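Local coordinates for macro domain-containing protein (PDB 7OMU) that combines a DarT-family domain with a macro domain in one chain, the macro domain holding adenosine-5-diphosphoribose in the model, at residues W157-M168 and S293-D301; Y27-V35 and I54-N62. The protein carries 1 engineered substitution. All blocks are in the same frame, centred on the assembly; numbering follows the deposited sequence.

Contact 1. Residues W157-M168 and S293-D301; sequences WREEDGSKRKIM and SLDAFLAED
W157 and K164 each reach across to a backbone carbonyl at the C-terminal end of helix 294-298. W157 NE1 donates to L298 O at 3.0 Å. This donor lies in the carbonyl plane on a lone pair, and the bond is bent (N-H...acceptor angle 142°). The indole meets the helix end with its edge, and L298 CD2 lies 4.1 Å from W157 NE1. K164 has CG anti to the backbone N (chi1 -169°) and an extended chain beyond it. This carries NZ to A299 O, 2.8 Å away, as a donor tilted 30° from the carbonyl plane. K164 NZ also forms a long salt bridge with D301 OD1 at 3.7 Å. The helix end thus offers carbonyls to one neutral and one charged donor. M168 and E300 touch more loosely, with M168 SD 4.1 Å from E300 OE1.

Within 157-168, D161 OD1 accepts from both S163 OG and S163 N, the latter bond closing an Asx turn. S163 OG in turn accepts from R158 N. In 293-301, S293 OG caps the helix through a weak bond from A296 N.

The contact joins DarT-family sequence to macro-domain sequence. E300 OE2 has a further partner in N128 ND2, and D295 OD1 pairs with R238 and Y95. Helix 92-99 touches W157, L298 and E300. Helix 256-263 meets R158 and L298.

Contact 2. Residues Y27-V35 and I54-N62; sequences YYITHIDNV and INCKKVYDN
Y28 OH accepts a hydrogen bond from K58 NZ at 3.0 Å, which ties strand 25-31 to the loop 54-62. The two side chains cross at about a right angle. The tyrosine has CG anti to its backbone N (chi1 179°), and its hydroxyl end comes nearer to the loop than its CB does. The lysine chain bends at chi2, chi3 and chi4 on its way to the hydroxyl. Its NZ is also hydrogen-bonded to H46 NE2, so two side chains grip this one ammonium group.

A second set of bonds lies within 27-35 and orients the groups that face the loop. N34 ND2 donates to T30 OG1 at 3.1 Å, almost straight at 174°, with the hydroxyl oxygen in the amide plane. D33 N donates to H31 ND1 at 3.2 Å, in the imidazole plane. These bonds restrain the rotation of the N34 amide and of the H31 ring.

Strand 25-31 is an outermost strand of the mixed four-stranded sheet in the DarT-family part, with strand 107-113 as its antiparallel partner. The loop lies against this strand and the turn after it. It has no helix or strand of its own, and K57 is the centre of an inverse gamma turn.

Other side chains pack closely. N34 ND2 lies 3.7 Å from K58 CB, and N34 and K58 also cross at about a right angle. H31 CB packs 4.0 Å from K57 O, while V59 CG2 sits at the edge of the imidazole, 4.5 Å from H31 CD2. Y60 brings its hydroxyl beside I29, with OH 3.8 Å from I29 O. The Y60 side chain also touches M93 of helix 92-99, and I29 touches L94 and L97 of the same helix.

In the fold
Both contacts are partly buried, but contact 1 lies nearer the middle of the chain, about 11 Å from its centre against about 21 Å for contact 2. Their own centres are about 22 Å apart, and they do not touch. Contact 1 joins the DarT-family part to the macro-domain part, 125 residues on. Contact 2 stays within the DarT-family part and spans a short sequence gap. Helix 92-99 is common to both: M93 meets a side chain from each. Their chemistry differs. Contact 1 uses backbone carbonyls at a helix end as acceptors, whereas contact 2 relies on a lysine–tyrosine bond and side-chain packing at an outermost strand and the turn that follows.

Contact 1. Residues W157-M168 and S293-D301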
loop_
_atom_site.group_PDB
_atom_site.type_symbol
_atom_site.label_atom_id
_atom_site.label_comp_id
_atom_site.label_asym_id
_atom_site.label_seq_id
_atom_site.Cartn_x
_atom_site.Cartn_y
_atom_site.Cartn_z
ATOM N N TRP A 157 -2.121 6.475 3.912
ATOM C CA TRP A 157 -3.037 7.089 4.900
ATOM C C TRP A 157 -2.331 7.271 6.247
ATOM O O TRP A 157 -1.208 6.758 6.403
ATOM C CB TRP A 157 -4.268 6.199 5.028
ATOM C CG TRP A 157 -3.911 4.795 5.393
ATOM C CD1 TRP A 157 -3.649 4.324 6.644
ATOM C CD2 TRP A 157 -3.737 3.686 4.499
ATOM N NE1 TRP A 157 -3.340 2.993 6.591
ATOM C CE2 TRP A 157 -3.387 2.571 5.290
ATOM C CE3 TRP A 157 -3.860 3.514 3.117
ATOM C CZ2 TRP A 157 -3.156 1.311 4.742
ATOM C CZ3 TRP A 157 -3.632 2.267 2.573
ATOM C CH2 TRP A 157 -3.287 1.181 3.377
ATOM N N ARG A 158 -2.992 7.965 7.178
ATOM C CA ARG A 158 -2.523 8.218 8.569
ATOM C C ARG A 158 -3.722 8.616 9.438
ATOM O O ARG A 158 -4.703 9.147 8.882
ATOM C CB ARG A 158 -1.427 9.289 8.586
ATOM C CG ARG A 158 -1.662 10.480 7.667
ATOM C CD ARG A 158 -0.430 11.363 7.642
ATOM N NE ARG A 158 -0.540 12.540 6.788
ATOM C CZ ARG A 158 -0.762 13.785 7.210
ATOM N NH1 ARG A 158 -0.925 14.050 8.495
ATOM N NH2 ARG A 158 -0.825 14.773 6.336
ATOM N N GLU A 159 -3.652 8.362 10.749
ATOM C CA GLU A 159 -4.796 8.550 11.682
ATOM C C GLU A 159 -5.078 10.047 11.869
ATOM O O GLU A 159 -6.270 10.420 11.928
ATOM C CB GLU A 159 -4.530 7.859 13.023
ATOM C CG GLU A 159 -5.799 7.646 13.835
ATOM C CD GLU A 159 -5.617 7.327 15.314
ATOM O OE1 GLU A 159 -4.466 7.027 15.730
ATOM O OE2 GLU A 159 -6.631 7.387 16.058
ATOM N N GLU A 160 -4.022 10.869 11.907
ATOM C CA GLU A 160 -4.052 12.286 12.376
ATOM C C GLU A 160 -4.993 13.133 11.505
ATOM O O GLU A 160 -5.811 13.862 12.090
ATOM C CB GLU A 160 -2.652 12.908 12.382
ATOM C CG GLU A 160 -1.564 12.016 12.959
ATOM C CD GLU A 160 -0.645 11.387 11.923
ATOM O OE1 GLU A 160 -0.064 12.135 11.113
ATOM O OE2 GLU A 160 -0.518 10.149 11.926
ATOM N N ASP A 161 -4.876 13.052 10.172
ATOM C CA ASP A 161 -5.681 13.855 9.208
ATOM C C ASP A 161 -6.964 13.096 8.839
ATOM O O ASP A 161 -7.711 13.589 7.968
ATOM C CB ASP A 161 -4.868 14.230 7.965
ATOM C CG ASP A 161 -4.535 13.070 7.044
ATOM O OD1 ASP A 161 -4.866 11.927 7.401
ATOM O OD2 ASP A 161 -3.936 13.318 5.976
ATOM N N GLY A 162 -7.196 11.934 9.458
ATOM C CA GLY A 162 -8.430 11.138 9.311
ATOM C C GLY A 162 -8.444 10.322 8.032
ATOM O O GLY A 162 -9.433 9.609 7.811
ATOM N N SER A 163 -7.382 10.394 7.223
ATOM C CA SER A 163 -7.281 9.694 5.915
ATOM C C SER A 163 -7.413 8.178 6.123
ATOM O O SER A 163 -7.979 7.517 5.232
ATOM C CB SER A 163 -6.019 10.061 5.169
ATOM O OG SER A 163 -4.869 9.779 5.942
ATOM N N LYS A 164 -6.944 7.651 7.260
ATOM C CA LYS A 164 -7.060 6.208 7.601
ATOM C C LYS A 164 -8.537 5.822 7.739
ATOM O O LYS A 164 -8.876 4.663 7.458
ATOM C CB LYS A 164 -6.318 5.871 8.896
ATOM C CG LYS A 164 -6.177 4.379 9.151
ATOM C CD LYS A 164 -5.526 4.027 10.465
ATOM C CE LYS A 164 -5.319 2.535 10.611
ATOM N NZ LYS A 164 -5.189 2.128 12.029
ATOM N N ARG A 165 -9.378 6.753 8.185
ATOM C CA ARG A 165 -10.852 6.579 8.225
ATOM C C ARG A 165 -11.394 6.756 6.801
ATOM O O ARG A 165 -12.001 5.808 6.286
ATOM C CB ARG A 165 -11.462 7.572 9.219
ATOM C CG ARG A 165 -12.946 7.379 9.482
ATOM C CD ARG A 165 -13.482 8.446 10.423
ATOM N NE ARG A 165 -13.212 9.801 9.961
ATOM C CZ ARG A 165 -13.851 10.420 8.969
ATOM N NH1 ARG A 165 -14.828 9.816 8.309
ATOM N NH2 ARG A 165 -13.508 11.653 8.640
ATOM N N LYS A 166 -11.113 7.904 6.179
ATOM C CA LYS A 166 -11.726 8.373 4.902
ATOM C C LYS A 166 -11.507 7.371 3.762
ATOM O O LYS A 166 -12.414 7.240 2.932
ATOM C CB LYS A 166 -11.169 9.744 4.502
ATOM C CG LYS A 166 -11.576 10.889 5.418
ATOM C CD LYS A 166 -11.067 12.243 4.978
ATOM C CE LYS A 166 -11.223 13.286 6.064
ATOM N NZ LYS A 166 -11.107 14.663 5.532
ATOM N N ILE A 167 -10.349 6.709 3.705
ATOM C CA ILE A 167 -9.949 5.838 2.556
ATOM C C ILE A 167 -10.858 4.601 2.485
ATOM O O ILE A 167 -10.987 4.013 1.389
ATOM C CB ILE A 167 -8.461 5.452 2.643
ATOM C CG1 ILE A 167 -7.988 4.817 1.336
ATOM C CG2 ILE A 167 -8.185 4.550 3.842
ATOM C CD1 ILE A 167 -6.500 4.615 1.258
ATOM N N MET A 168 -11.479 4.224 3.603
ATOM C CA MET A 168 -12.442 3.096 3.670
ATOM C C MET A 168 -13.872 3.619 3.511
ATOM O O MET A 168 -14.807 2.914 3.931
ATOM C CB MET A 168 -12.291 2.352 4.997
ATOM C CG MET A 168 -10.969 1.648 5.094
ATOM S SD MET A 168 -10.864 0.590 6.533
ATOM C CE MET A 168 -10.322 1.779 7.761
ATOM N N SER A 293 6.009 0.072 15.559
ATOM C CA SER A 293 5.452 -1.028 14.727
ATOM C C SER A 293 4.675 -0.440 13.542
ATOM O O SER A 293 3.682 0.274 13.783
ATOM C CB SER A 293 4.573 -1.935 15.545
ATOM O OG SER A 293 3.795 -2.765 14.697
ATOM N N LEU A 294 5.100 -0.754 12.315
ATOM C CA LEU A 294 4.526 -0.191 11.062
ATOM C C LEU A 294 3.166 -0.837 10.778
ATOM O O LEU A 294 2.286 -0.132 10.249
ATOM C CB LEU A 294 5.505 -0.433 9.909
ATOM C CG LEU A 294 5.185 0.301 8.606
ATOM C CD1 LEU A 294 5.284 1.811 8.782
ATOM C CD2 LEU A 294 6.102 -0.161 7.483
ATOM N N ASP A 295 3.009 -2.122 11.113
ATOM C CA ASP A 295 1.765 -2.909 10.886
ATOM C C ASP A 295 0.613 -2.318 11.706
ATOM O O ASP A 295 -0.488 -2.189 11.158
ATOM C CB ASP A 295 1.978 -4.388 11.217
ATOM C CG ASP A 295 2.747 -5.150 10.148
ATOM O OD1 ASP A 295 2.874 -4.618 9.020
ATOM O OD2 ASP A 295 3.217 -6.271 10.450
ATOM N N ALA A 296 0.863 -1.967 12.968
ATOM C CA ALA A 296 -0.125 -1.361 13.889
ATOM C C ALA A 296 -0.657 -0.044 13.304
ATOM O O ALA A 296 -1.883 0.155 13.339
ATOM C CB ALA A 296 0.493 -1.160 15.251
ATOM N N PHE A 297 0.221 0.821 12.784
ATOM C CA PHE A 297 -0.152 2.140 12.203
ATOM C C PHE A 297 -0.951 1.927 10.909
ATOM O O PHE A 297 -2.007 2.566 10.760
ATOM C CB PHE A 297 1.075 3.031 11.969
ATOM C CG PHE A 297 1.737 3.608 13.205
ATOM C CD1 PHE A 297 1.146 3.532 14.464
ATOM C CD2 PHE A 297 2.956 4.269 13.100
ATOM C CE1 PHE A 297 1.768 4.074 15.581
ATOM C CE2 PHE A 297 3.573 4.816 14.218
ATOM C CZ PHE A 297 2.979 4.717 15.455
ATOM N N LEU A 298 -0.482 1.050 10.015
ATOM C CA LEU A 298 -1.083 0.851 8.666
ATOM C C LEU A 298 -2.389 0.048 8.767
ATOM O O LEU A 298 -3.382 0.477 8.155
ATOM C CB LEU A 298 -0.070 0.159 7.749
ATOM C CG LEU A 298 1.147 0.998 7.354
ATOM C CD1 LEU A 298 2.065 0.216 6.427
ATOM C CD2 LEU A 298 0.730 2.308 6.703
ATOM N N ALA A 299 -2.395 -1.075 9.493
ATOM C CA ALA A 299 -3.566 -1.977 9.631
ATOM C C ALA A 299 -4.657 -1.293 10.458
ATOM O O ALA A 299 -4.313 -0.447 11.300
ATOM C CB ALA A 299 -3.160 -3.282 10.265
ATOM N N GLU A 300 -5.921 -1.659 10.223
ATOM C CA GLU A 300 -7.087 -1.200 11.025
ATOM C C GLU A 300 -6.940 -1.733 12.456
ATOM O O GLU A 300 -6.612 -2.923 12.616
ATOM C CB GLU A 300 -8.388 -1.665 10.375
ATOM C CG GLU A 300 -9.619 -0.922 10.865
ATOM C CD GLU A 300 -10.934 -1.559 10.437
ATOM O OE1 GLU A 300 -10.923 -2.302 9.431
ATOM O OE2 GLU A 300 -11.970 -1.308 11.102
ATOM N N ASP A 301 -7.153 -0.870 13.451
ATOM C CA ASP A 301 -7.057 -1.186 14.906
ATOM C C ASP A 301 -8.452 -1.526 15.449
ATOM O O ASP A 301 -9.274 -2.026 14.655
ATOM C CB ASP A 301 -6.422 -0.031 15.692
ATOM C CG ASP A 301 -6.928 1.349 15.299
ATOM O OD1 ASP A 301 -7.846 1.427 14.445
ATOM O OD2 ASP A 301 -6.402 2.331 15.844
#

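Contact 2. Residues Y27-V35 and I54-N62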
loop_
_atom_site.group_PDB
_atom_site.type_symbol
_atom_site.label_atom_id
_atom_site.label_comp_id
_atom_site.label_asym_id
_atom_site.label_seq_id
_atom_site.Cartn_x
_atom_site.Cartn_y
_atom_site.Cartn_z
ATOM N N TYR A 27 -15.743 -2.163 -5.042
ATOM C CA TYR A 27 -14.865 -3.307 -4.694
ATOM C C TYR A 27 -15.315 -3.947 -3.382
ATOM O O TYR A 27 -15.489 -3.224 -2.384
ATOM C CB TYR A 27 -13.418 -2.824 -4.606
ATOM C CG TYR A 27 -12.918 -2.139 -5.853
ATOM C CD1 TYR A 27 -12.446 -2.874 -6.930
ATOM C CD2 TYR A 27 -12.939 -0.759 -5.970
ATOM C CE1 TYR A 27 -12.006 -2.256 -8.089
ATOM C CE2 TYR A 27 -12.488 -0.126 -7.117
ATOM C CZ TYR A 27 -12.022 -0.876 -8.183
ATOM O OH TYR A 27 -11.588 -0.255 -9.318
ATOM N N TYR A 28 -15.506 -5.269 -3.397
ATOM C CA TYR A 28 -15.826 -6.103 -2.210
ATOM C C TYR A 28 -14.670 -7.080 -1.988
ATOM O O TYR A 28 -14.397 -7.901 -2.885
ATOM C CB TYR A 28 -17.155 -6.828 -2.413
ATOM C CG TYR A 28 -17.566 -7.726 -1.275
ATOM C CD1 TYR A 28 -18.139 -7.215 -0.122
ATOM C CD2 TYR A 28 -17.394 -9.098 -1.354
ATOM C CE1 TYR A 28 -18.542 -8.047 0.916
ATOM C CE2 TYR A 28 -17.776 -9.940 -0.322
ATOM C CZ TYR A 28 -18.354 -9.416 0.818
ATOM O OH TYR A 28 -18.726 -10.264 1.823
ATOM N N ILE A 29 -13.994 -6.960 -0.842
ATOM C CA ILE A 29 -12.893 -7.870 -0.405
ATOM C C ILE A 29 -13.528 -9.137 0.167
ATOM O O ILE A 29 -14.472 -8.998 0.967
ATOM C CB ILE A 29 -11.995 -7.181 0.639
ATOM C CG1 ILE A 29 -11.368 -5.900 0.090
ATOM C CG2 ILE A 29 -10.936 -8.141 1.158
ATOM C CD1 ILE A 29 -10.859 -4.975 1.167
ATOM N N THR A 30 -13.018 -10.313 -0.205
ATOM C CA THR A 30 -13.489 -11.624 0.314
ATOM C C THR A 30 -12.403 -12.695 0.173
ATOM O O THR A 30 -11.448 -12.490 -0.598
ATOM C CB THR A 30 -14.768 -12.073 -0.402
ATOM O OG1 THR A 30 -15.374 -13.100 0.387
ATOM C CG2 THR A 30 -14.517 -12.563 -1.812
ATOM N N HIS A 31 -12.568 -13.811 0.884
ATOM C CA HIS A 31 -11.747 -15.035 0.715
ATOM C C HIS A 31 -12.064 -15.617 -0.663
ATOM O O HIS A 31 -13.237 -15.578 -1.069
ATOM C CB HIS A 31 -11.999 -16.032 1.854
ATOM C CG HIS A 31 -10.916 -17.045 2.014
ATOM N ND1 HIS A 31 -10.662 -18.016 1.065
ATOM C CD2 HIS A 31 -10.027 -17.248 3.012
ATOM C CE1 HIS A 31 -9.661 -18.771 1.467
ATOM N NE2 HIS A 31 -9.254 -18.323 2.660
ATOM N N ILE A 32 -11.052 -16.122 -1.365
ATOM C CA ILE A 32 -11.188 -16.580 -2.777
ATOM C C ILE A 32 -12.043 -17.856 -2.823
ATOM O O ILE A 32 -12.563 -18.172 -3.909
ATOM C CB ILE A 32 -9.810 -16.753 -3.441
ATOM C CG1 ILE A 32 -9.953 -16.985 -4.946
ATOM C CG2 ILE A 32 -9.008 -17.853 -2.766
ATOM C CD1 ILE A 32 -8.662 -16.881 -5.718
ATOM N N ASP A 33 -12.201 -18.550 -1.690
ATOM C CA ASP A 33 -13.077 -19.746 -1.558
ATOM C C ASP A 33 -14.544 -19.347 -1.774
ATOM O O ASP A 33 -15.324 -20.208 -2.231
ATOM C CB ASP A 33 -12.878 -20.435 -0.205
ATOM C CG ASP A 33 -11.530 -21.126 -0.031
ATOM O OD1 ASP A 33 -10.813 -21.318 -1.048
ATOM O OD2 ASP A 33 -11.201 -21.473 1.127
ATOM N N ASN A 34 -14.903 -18.089 -1.486
ATOM C CA ASN A 34 -16.305 -17.590 -1.520
ATOM C C ASN A 34 -16.716 -17.138 -2.928
ATOM O O ASN A 34 -17.912 -16.853 -3.108
ATOM C CB ASN A 34 -16.516 -16.421 -0.557
ATOM C CG ASN A 34 -16.305 -16.798 0.892
ATOM O OD1 ASN A 34 -16.524 -17.944 1.281
ATOM N ND2 ASN A 34 -15.893 -15.832 1.702
ATOM N N VAL A 35 -15.789 -17.055 -3.887
ATOM C CA VAL A 35 -16.034 -16.363 -5.189
ATOM C C VAL A 35 -17.136 -17.084 -5.966
ATOM O O VAL A 35 -18.033 -16.420 -6.483
ATOM C CB VAL A 35 -14.747 -16.194 -6.022
ATOM C CG1 VAL A 35 -15.042 -15.649 -7.414
ATOM C CG2 VAL A 35 -13.743 -15.300 -5.308
ATOM N N ILE A 54 -26.144 -19.640 5.663
ATOM C CA ILE A 54 -25.027 -19.950 4.718
ATOM C C ILE A 54 -23.744 -20.110 5.544
ATOM O O ILE A 54 -23.612 -19.430 6.576
ATOM C CB ILE A 54 -24.875 -18.854 3.638
ATOM C CG1 ILE A 54 -26.173 -18.588 2.868
ATOM C CG2 ILE A 54 -23.728 -19.179 2.691
ATOM C CD1 ILE A 54 -26.699 -19.770 2.084
ATOM N N ASN A 55 -22.833 -20.983 5.105
ATOM C CA ASN A 55 -21.478 -21.138 5.699
ATOM C C ASN A 55 -20.464 -20.481 4.751
ATOM O O ASN A 55 -19.588 -21.201 4.210
ATOM C CB ASN A 55 -21.170 -22.600 6.037
ATOM C CG ASN A 55 -19.990 -22.770 6.974
ATOM O OD1 ASN A 55 -19.477 -21.805 7.541
ATOM N ND2 ASN A 55 -19.538 -24.002 7.135
ATOM N N CYS A 56 -20.578 -19.157 4.578
ATOM C CA CYS A 56 -19.594 -18.278 3.872
ATOM C C CYS A 56 -18.319 -18.185 4.727
ATOM O O CYS A 56 -18.266 -17.297 5.608
ATOM C CB CYS A 56 -20.171 -16.888 3.592
ATOM S SG CYS A 56 -20.603 -16.588 1.854
ATOM N N LYS A 57 -17.354 -19.085 4.484
ATOM C CA LYS A 57 -16.137 -19.324 5.313
ATOM C C LYS A 57 -15.089 -18.231 5.052
ATOM O O LYS A 57 -14.196 -18.464 4.219
ATOM C CB LYS A 57 -15.562 -20.712 4.996
ATOM C CG LYS A 57 -16.336 -21.911 5.538
ATOM C CD LYS A 57 -16.185 -22.148 7.033
ATOM C CE LYS A 57 -14.796 -22.588 7.452
ATOM N NZ LYS A 57 -13.963 -21.451 7.912
ATOM N N LYS A 58 -15.205 -17.097 5.756
ATOM C CA LYS A 58 -14.411 -15.855 5.534
ATOM C C LYS A 58 -13.590 -15.540 6.793
ATOM O O LYS A 58 -13.807 -16.213 7.823
ATOM C CB LYS A 58 -15.337 -14.697 5.131
ATOM C CG LYS A 58 -16.296 -14.172 6.201
ATOM C CD LYS A 58 -17.746 -13.857 5.753
ATOM C CE LYS A 58 -17.955 -13.427 4.309
ATOM N NZ LYS A 58 -17.702 -11.982 4.093
ATOM N N VAL A 59 -12.666 -14.573 6.693
ATOM C CA VAL A 59 -11.733 -14.145 7.783
ATOM C C VAL A 59 -11.904 -12.637 8.009
ATOM O O VAL A 59 -11.308 -11.851 7.258
ATOM C CB VAL A 59 -10.264 -14.514 7.473
ATOM C CG1 VAL A 59 -9.290 -13.954 8.506
ATOM C CG2 VAL A 59 -10.075 -16.022 7.337
ATOM N N TYR A 60 -12.730 -12.275 8.994
ATOM C CA TYR A 60 -12.809 -10.939 9.642
ATOM C C TYR A 60 -12.749 -11.157 11.159
ATOM O O TYR A 60 -13.635 -11.865 11.675
ATOM C CB TYR A 60 -14.110 -10.212 9.283
ATOM C CG TYR A 60 -14.108 -9.463 7.973
ATOM C CD1 TYR A 60 -13.161 -8.486 7.707
ATOM C CD2 TYR A 60 -15.079 -9.701 7.012
ATOM C CE1 TYR A 60 -13.154 -7.794 6.505
ATOM C CE2 TYR A 60 -15.093 -9.011 5.809
ATOM C CZ TYR A 60 -14.124 -8.055 5.552
ATOM O OH TYR A 60 -14.131 -7.378 4.364
ATOM N N ASP A 61 -11.758 -10.584 11.850
ATOM C CA ASP A 61 -11.582 -10.743 13.321
ATOM C C ASP A 61 -12.893 -10.370 14.024
ATOM O O ASP A 61 -13.517 -9.372 13.611
ATOM C CB ASP A 61 -10.405 -9.918 13.849
ATOM C CG ASP A 61 -9.718 -10.531 15.063
ATOM O OD1 ASP A 61 -10.429 -11.049 15.950
ATOM O OD2 ASP A 61 -8.471 -10.502 15.103
ATOM N N ASN A 62 -13.291 -11.154 15.037
ATOM C CA ASN A 62 -14.559 -11.001 15.805
ATOM C C ASN A 62 -14.686 -9.566 16.323
ATOM O O ASN A 62 -15.822 -9.055 16.343
ATOM C CB ASN A 62 -14.649 -11.988 16.972
ATOM C CG ASN A 62 -15.359 -13.269 16.599
ATOM O OD1 ASN A 62 -14.754 -14.339 16.594
ATOM N ND2 ASN A 62 -16.639 -13.165 16.279
#